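Local coordinates for cryptochrome DASH, chloroplastic/mitochondrial (Arabidopsis thaliana, PDB 2J4D), which repairs cyclobutane pyrimidine dimers in single-stranded DNA as a flavin-dependent photolyase, carries a folate light antenna and may act as a blue-light photoreceptor, at residues A[116-121]-A[228-233]; A[68-73]-A[218-223]. One frame throughout, in Å; residues are numbered along the deposited sequence.

Contact 1 (A[116-121]-A[228-233]); sequences LLIRSG and DVPTLE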
loop_
_atom_site.group_PDB
_atom_site.type_symbol
_atom_site.label_atom_id
_atom_site.label_comp_id
_atom_site.label_asym_id
_atom_site.label_seq_id
_atom_site.Cartn_x
_atom_site.Cartn_y
_atom_site.Cartn_z
ATOM N N LEU A 116 18.113 -0.352 13.455
ATOM C CA LEU A 116 17.538 -1.370 12.587
ATOM C C LEU A 116 18.647 -2.178 11.938
ATOM O O LEU A 116 19.490 -1.634 11.232
ATOM C CB LEU A 116 16.680 -0.717 11.497
ATOM C CG LEU A 116 16.013 -1.639 10.468
ATOM C CD1 LEU A 116 14.937 -2.496 11.139
ATOM C CD2 LEU A 116 15.393 -0.778 9.375
ATOM N N LEU A 117 18.653 -3.476 12.200
ATOM C CA LEU A 117 19.640 -4.352 11.603
ATOM C C LEU A 117 19.113 -4.684 10.209
ATOM O O LEU A 117 17.998 -5.194 10.064
ATOM C CB LEU A 117 19.786 -5.635 12.426
ATOM C CG LEU A 117 20.727 -6.682 11.816
ATOM C CD1 LEU A 117 22.151 -6.160 11.849
ATOM C CD2 LEU A 117 20.626 -7.984 12.592
ATOM N N ILE A 118 19.897 -4.385 9.183
ATOM C CA ILE A 118 19.464 -4.673 7.827
ATOM C C ILE A 118 20.339 -5.763 7.217
ATOM O O ILE A 118 21.565 -5.651 7.211
ATOM C CB ILE A 118 19.529 -3.407 6.939
ATOM C CG1 ILE A 118 18.608 -2.321 7.516
ATOM C CG2 ILE A 118 19.107 -3.746 5.513
ATOM C CD1 ILE A 118 18.555 -1.055 6.679
ATOM N N ARG A 119 19.704 -6.821 6.722
ATOM C CA ARG A 119 20.418 -7.928 6.100
ATOM C C ARG A 119 19.725 -8.291 4.801
ATOM O O ARG A 119 18.504 -8.155 4.683
ATOM C CB ARG A 119 20.415 -9.153 7.017
ATOM C CG ARG A 119 21.285 -9.023 8.257
ATOM C CD ARG A 119 22.757 -9.159 7.908
ATOM N NE ARG A 119 23.615 -9.038 9.083
ATOM C CZ ARG A 119 24.007 -7.882 9.616
ATOM N NH1 ARG A 119 23.621 -6.728 9.082
ATOM N NH2 ARG A 119 24.797 -7.882 10.680
ATOM N N SER A 120 20.499 -8.737 3.821
ATOM C CA SER A 120 19.932 -9.155 2.544
ATOM C C SER A 120 19.879 -10.674 2.562
ATOM O O SER A 120 20.894 -11.325 2.780
ATOM C CB SER A 120 20.799 -8.680 1.373
ATOM O OG SER A 120 20.643 -7.289 1.158
ATOM N N GLY A 121 18.695 -11.239 2.344
ATOM C CA GLY A 121 18.564 -12.686 2.353
ATOM C C GLY A 121 17.179 -13.126 2.791
ATOM O O GLY A 121 16.330 -12.292 3.099
ATOM N N ASP A 228 24.274 -1.887 5.869
ATOM C CA ASP A 228 23.999 -0.725 5.033
ATOM C C ASP A 228 22.630 -0.918 4.405
ATOM O O ASP A 228 22.170 -2.050 4.254
ATOM C CB ASP A 228 25.007 -0.597 3.884
ATOM C CG ASP A 228 26.442 -0.566 4.355
ATOM O OD1 ASP A 228 26.688 -0.152 5.508
ATOM O OD2 ASP A 228 27.325 -0.942 3.555
ATOM N N VAL A 229 21.975 0.178 4.046
ATOM C CA VAL A 229 20.691 0.069 3.370
ATOM C C VAL A 229 21.134 -0.399 1.994
ATOM O O VAL A 229 22.061 0.164 1.414
ATOM C CB VAL A 229 20.001 1.433 3.240
ATOM C CG1 VAL A 229 18.719 1.297 2.425
ATOM C CG2 VAL A 229 19.705 1.987 4.619
ATOM N N PRO A 230 20.496 -1.441 1.452
ATOM C CA PRO A 230 20.942 -1.881 0.132
ATOM C C PRO A 230 20.642 -0.846 -0.938
ATOM O O PRO A 230 19.843 0.067 -0.734
ATOM C CB PRO A 230 20.160 -3.172 -0.076
ATOM C CG PRO A 230 18.847 -2.844 0.569
ATOM C CD PRO A 230 19.283 -2.167 1.868
ATOM N N THR A 231 21.316 -0.975 -2.070
ATOM C CA THR A 231 21.097 -0.071 -3.180
ATOM C C THR A 231 20.342 -0.895 -4.201
ATOM O O THR A 231 20.546 -2.106 -4.299
ATOM C CB THR A 231 22.423 0.401 -3.815
ATOM O OG1 THR A 231 23.077 -0.709 -4.451
ATOM C CG2 THR A 231 23.336 0.994 -2.758
ATOM N N LEU A 232 19.467 -0.252 -4.958
ATOM C CA LEU A 232 18.709 -0.967 -5.959
ATOM C C LEU A 232 19.643 -1.700 -6.910
ATOM O O LEU A 232 19.364 -2.829 -7.317
ATOM C CB LEU A 232 17.812 -0.004 -6.734
ATOM C CG LEU A 232 16.691 0.612 -5.895
ATOM C CD1 LEU A 232 15.781 1.453 -6.793
ATOM C CD2 LEU A 232 15.892 -0.492 -5.213
ATOM N N GLU A 233 20.762 -1.065 -7.251
ATOM C CA GLU A 233 21.722 -1.679 -8.158
ATOM C C GLU A 233 22.269 -3.003 -7.627
ATOM O O GLU A 233 22.420 -3.957 -8.387
ATOM C CB GLU A 233 22.859 -0.699 -8.458
ATOM C CG GLU A 233 22.398 0.489 -9.302
ATOM C CD GLU A 233 23.464 1.561 -9.444
ATOM O OE1 GLU A 233 23.875 2.132 -8.410
ATOM O OE2 GLU A 233 23.887 1.829 -10.590
HETATM O O HOH W 1 22.696 -4.743 4.740
#
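Ile118 reaches across to residues 228-230 with two different methyl branches, and the angles between the side chains differ. Its chi1 of -60° sets CG2 anti to the backbone N and CG1 beside it, with CD1 extended from CG1. CD1 goes to Val229, meeting CG2 at 3.8 Å, the two side chains crossing obliquely. This touch is made although Val229 sets off away from the strand at its CB, because CG2 is the branch lying beside the backbone N. CG2 of Ile118 instead sits between Asp228 O (3.7 Å) and Pro230 CD (4.0 Å), the isoleucine and proline side chains crossing at about a right angle. Farther along, Ser120 OG comes within 4.3 Å of Pro230 CB, a peripheral touch.

No direct hydrogen bond joins the segments. A water donates to both Ile118 O (2.9 Å) and Asp228 O (2.8 Å), bridging the two backbones. Ile118 O also accepts from Arg119 NH1 at 3.0 Å, with the donor 49° out of the carbonyl plane but the oxygen nearly within the guanidinium plane.

Residues 228-230 lie beside strand 117-120, an edge strand of the parallel sheet (order 3-2-1-4-5) of the photolyase/cryptochrome alpha/beta domain, and the chain then leaves it. Ile118 bonds through its backbone with Trp226, while helix 92-111 supplies Arg106 against Ile118 and Met99 against Pro230, and Leu74 of strand 67-74 also touches Pro230.

Contact 2 (A[68-73]-A[218-223]); sequences ILPVYC and GPTPSV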
loop_
_atom_site.group_PDB
_atom_site.type_symbol
_atom_site.label_atom_id
_atom_site.label_comp_id
_atom_site.label_asym_id
_atom_site.label_seq_id
_atom_site.Cartn_x
_atom_site.Cartn_y
_atom_site.Cartn_z
ATOM N N ILE A 68 15.806 -5.384 22.738
ATOM C CA ILE A 68 15.188 -5.645 21.434
ATOM C C ILE A 68 16.159 -5.543 20.277
ATOM O O ILE A 68 16.978 -4.633 20.234
ATOM C CB ILE A 68 14.058 -4.633 21.116
ATOM C CG1 ILE A 68 13.005 -4.641 22.220
ATOM C CG2 ILE A 68 13.434 -4.969 19.753
ATOM C CD1 ILE A 68 12.018 -3.479 22.116
ATOM N N LEU A 69 16.053 -6.470 19.330
ATOM C CA LEU A 69 16.890 -6.433 18.137
ATOM C C LEU A 69 15.965 -6.301 16.921
ATOM O O LEU A 69 15.423 -7.293 16.445
ATOM C CB LEU A 69 17.727 -7.712 17.999
ATOM C CG LEU A 69 18.508 -7.821 16.686
ATOM C CD1 LEU A 69 19.356 -6.576 16.485
ATOM C CD2 LEU A 69 19.393 -9.062 16.708
ATOM N N PRO A 70 15.749 -5.069 16.430
ATOM C CA PRO A 70 14.883 -4.827 15.264
ATOM C C PRO A 70 15.599 -5.262 13.987
ATOM O O PRO A 70 16.763 -4.922 13.770
ATOM C CB PRO A 70 14.658 -3.312 15.295
ATOM C CG PRO A 70 14.927 -2.937 16.740
ATOM C CD PRO A 70 16.113 -3.801 17.083
ATOM N N VAL A 71 14.900 -5.999 13.134
ATOM C CA VAL A 71 15.508 -6.495 11.909
ATOM C C VAL A 71 14.618 -6.374 10.681
ATOM O O VAL A 71 13.404 -6.541 10.770
ATOM C CB VAL A 71 15.847 -7.997 12.035
ATOM C CG1 VAL A 71 16.599 -8.469 10.796
ATOM C CG2 VAL A 71 16.653 -8.254 13.299
ATOM N N TYR A 72 15.232 -6.070 9.541
ATOM C CA TYR A 72 14.506 -6.044 8.280
ATOM C C TYR A 72 15.355 -6.877 7.335
ATOM O O TYR A 72 16.570 -6.671 7.238
ATOM C CB TYR A 72 14.355 -4.647 7.683
ATOM C CG TYR A 72 13.636 -4.699 6.344
ATOM C CD1 TYR A 72 12.243 -4.802 6.277
ATOM C CD2 TYR A 72 14.352 -4.727 5.147
ATOM C CE1 TYR A 72 11.585 -4.937 5.049
ATOM C CE2 TYR A 72 13.707 -4.860 3.914
ATOM C CZ TYR A 72 12.329 -4.967 3.873
ATOM O OH TYR A 72 11.703 -5.121 2.657
ATOM N N CYS A 73 14.721 -7.829 6.661
ATOM C CA CYS A 73 15.426 -8.681 5.712
ATOM C C CYS A 73 15.026 -8.310 4.305
ATOM O O CYS A 73 13.840 -8.286 3.971
ATOM C CB CYS A 73 15.080 -10.156 5.924
ATOM S SG CYS A 73 15.469 -10.788 7.555
ATOM N N GLY A 218 15.107 1.390 23.946
ATOM C CA GLY A 218 16.344 0.635 24.043
ATOM C C GLY A 218 16.465 -0.186 25.315
ATOM O O GLY A 218 15.576 -0.160 26.169
ATOM N N PRO A 219 17.578 -0.908 25.487
ATOM C CA PRO A 219 18.709 -0.986 24.563
ATOM C C PRO A 219 18.575 -2.159 23.596
ATOM O O PRO A 219 17.647 -2.961 23.698
ATOM C CB PRO A 219 19.884 -1.189 25.508
ATOM C CG PRO A 219 19.295 -2.169 26.486
ATOM C CD PRO A 219 17.883 -1.632 26.737
ATOM N N THR A 220 19.520 -2.245 22.669
ATOM C CA THR A 220 19.565 -3.336 21.705
ATOM C C THR A 220 20.754 -4.181 22.139
ATOM O O THR A 220 21.511 -3.786 23.027
ATOM C CB THR A 220 19.886 -2.837 20.297
ATOM O OG1 THR A 220 21.220 -2.308 20.288
ATOM C CG2 THR A 220 18.906 -1.751 19.866
ATOM N N PRO A 221 20.930 -5.366 21.533
ATOM C CA PRO A 221 22.085 -6.170 21.939
ATOM C C PRO A 221 23.289 -5.471 21.325
ATOM O O PRO A 221 23.127 -4.548 20.522
ATOM C CB PRO A 221 21.828 -7.522 21.273
ATOM C CG PRO A 221 20.333 -7.561 21.124
ATOM C CD PRO A 221 20.011 -6.150 20.692
ATOM N N SER A 222 24.490 -5.890 21.700
ATOM C CA SER A 222 25.681 -5.290 21.126
ATOM C C SER A 222 25.812 -5.867 19.717
ATOM O O SER A 222 25.915 -7.079 19.538
ATOM C CB SER A 222 26.917 -5.642 21.955
ATOM O OG SER A 222 28.068 -5.030 21.399
ATOM N N VAL A 223 25.799 -4.996 18.719
ATOM C CA VAL A 223 25.892 -5.425 17.333
ATOM C C VAL A 223 27.088 -4.777 16.666
ATOM O O VAL A 223 27.259 -3.565 16.730
ATOM C CB VAL A 223 24.607 -5.048 16.564
ATOM C CG1 VAL A 223 24.801 -5.262 15.067
ATOM C CG2 VAL A 223 23.444 -5.883 17.078
#
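Ile68 N donates to Pro219 O at 3.2 Å, the one hydrogen bond between the segments; its N-H...O angle of 162° and an approach in the carbonyl plane make it well aligned though rather long. One residue on in the loop, the contact changes character. Ile68 O has no conventional donor in the model and is buried by carbon: Thr220 CA lies 3.2 Å from it, with 141° at the hydrogen, a CA-H...O contact, and Pro221 CD stands 3.4 Å from the same oxygen. Thr220 CB and CG2 crowd in as well.

With chi1 at 66°, Thr220 OG1 lies between its own N and carbonyl carbon, where it donates to Pro221 O at 3.0 Å, and CG2 is left beside the backbone N, close to Ile68 O. A serine here would probably open a gap beside Ile68 O and Pro70 CD, where the threonine methyl now lies.

Leu69 continues the apolar side: its CB packs on Pro221 CD at 3.9 Å, and CD1 meets Val223 CG2 at 4.2 Å, the leucine and valine side chains crossing at about a right angle.

In the photolyase/cryptochrome alpha/beta domain, the loop lies at the edge of the start of strand 67-74, the edge that pairs with strand 117-120 farther on; the other edge pairs with strand 41-46. Phe134 of helix 123-134 touches both Leu69 and Pro221, while Trp226 touches Leu69 and Thr220.

Overall arrangement
From the N terminus the chain passes through strand 41-46 and helix 56-63 before strand 67-74, which opens contact 2; helix 92-111 and strand 117-120 follow, the latter opening contact 1. Only after strands 138-142 and 168-172 and helix 194-204 does it return: residues 218-223 close contact 2 across 144 intervening residues, and 228-233 close contact 1 across 106. The segments alternate along the chain, so the two closures cross. One long loop before strand 245-248 thereby ties itself to two neighbouring strands of the alpha/beta domain's parallel sheet. The contact centres lie about 15 Å apart, and Leu117 couples them directly through probable backbone hydrogen bonds with Pro70 and Tyr72.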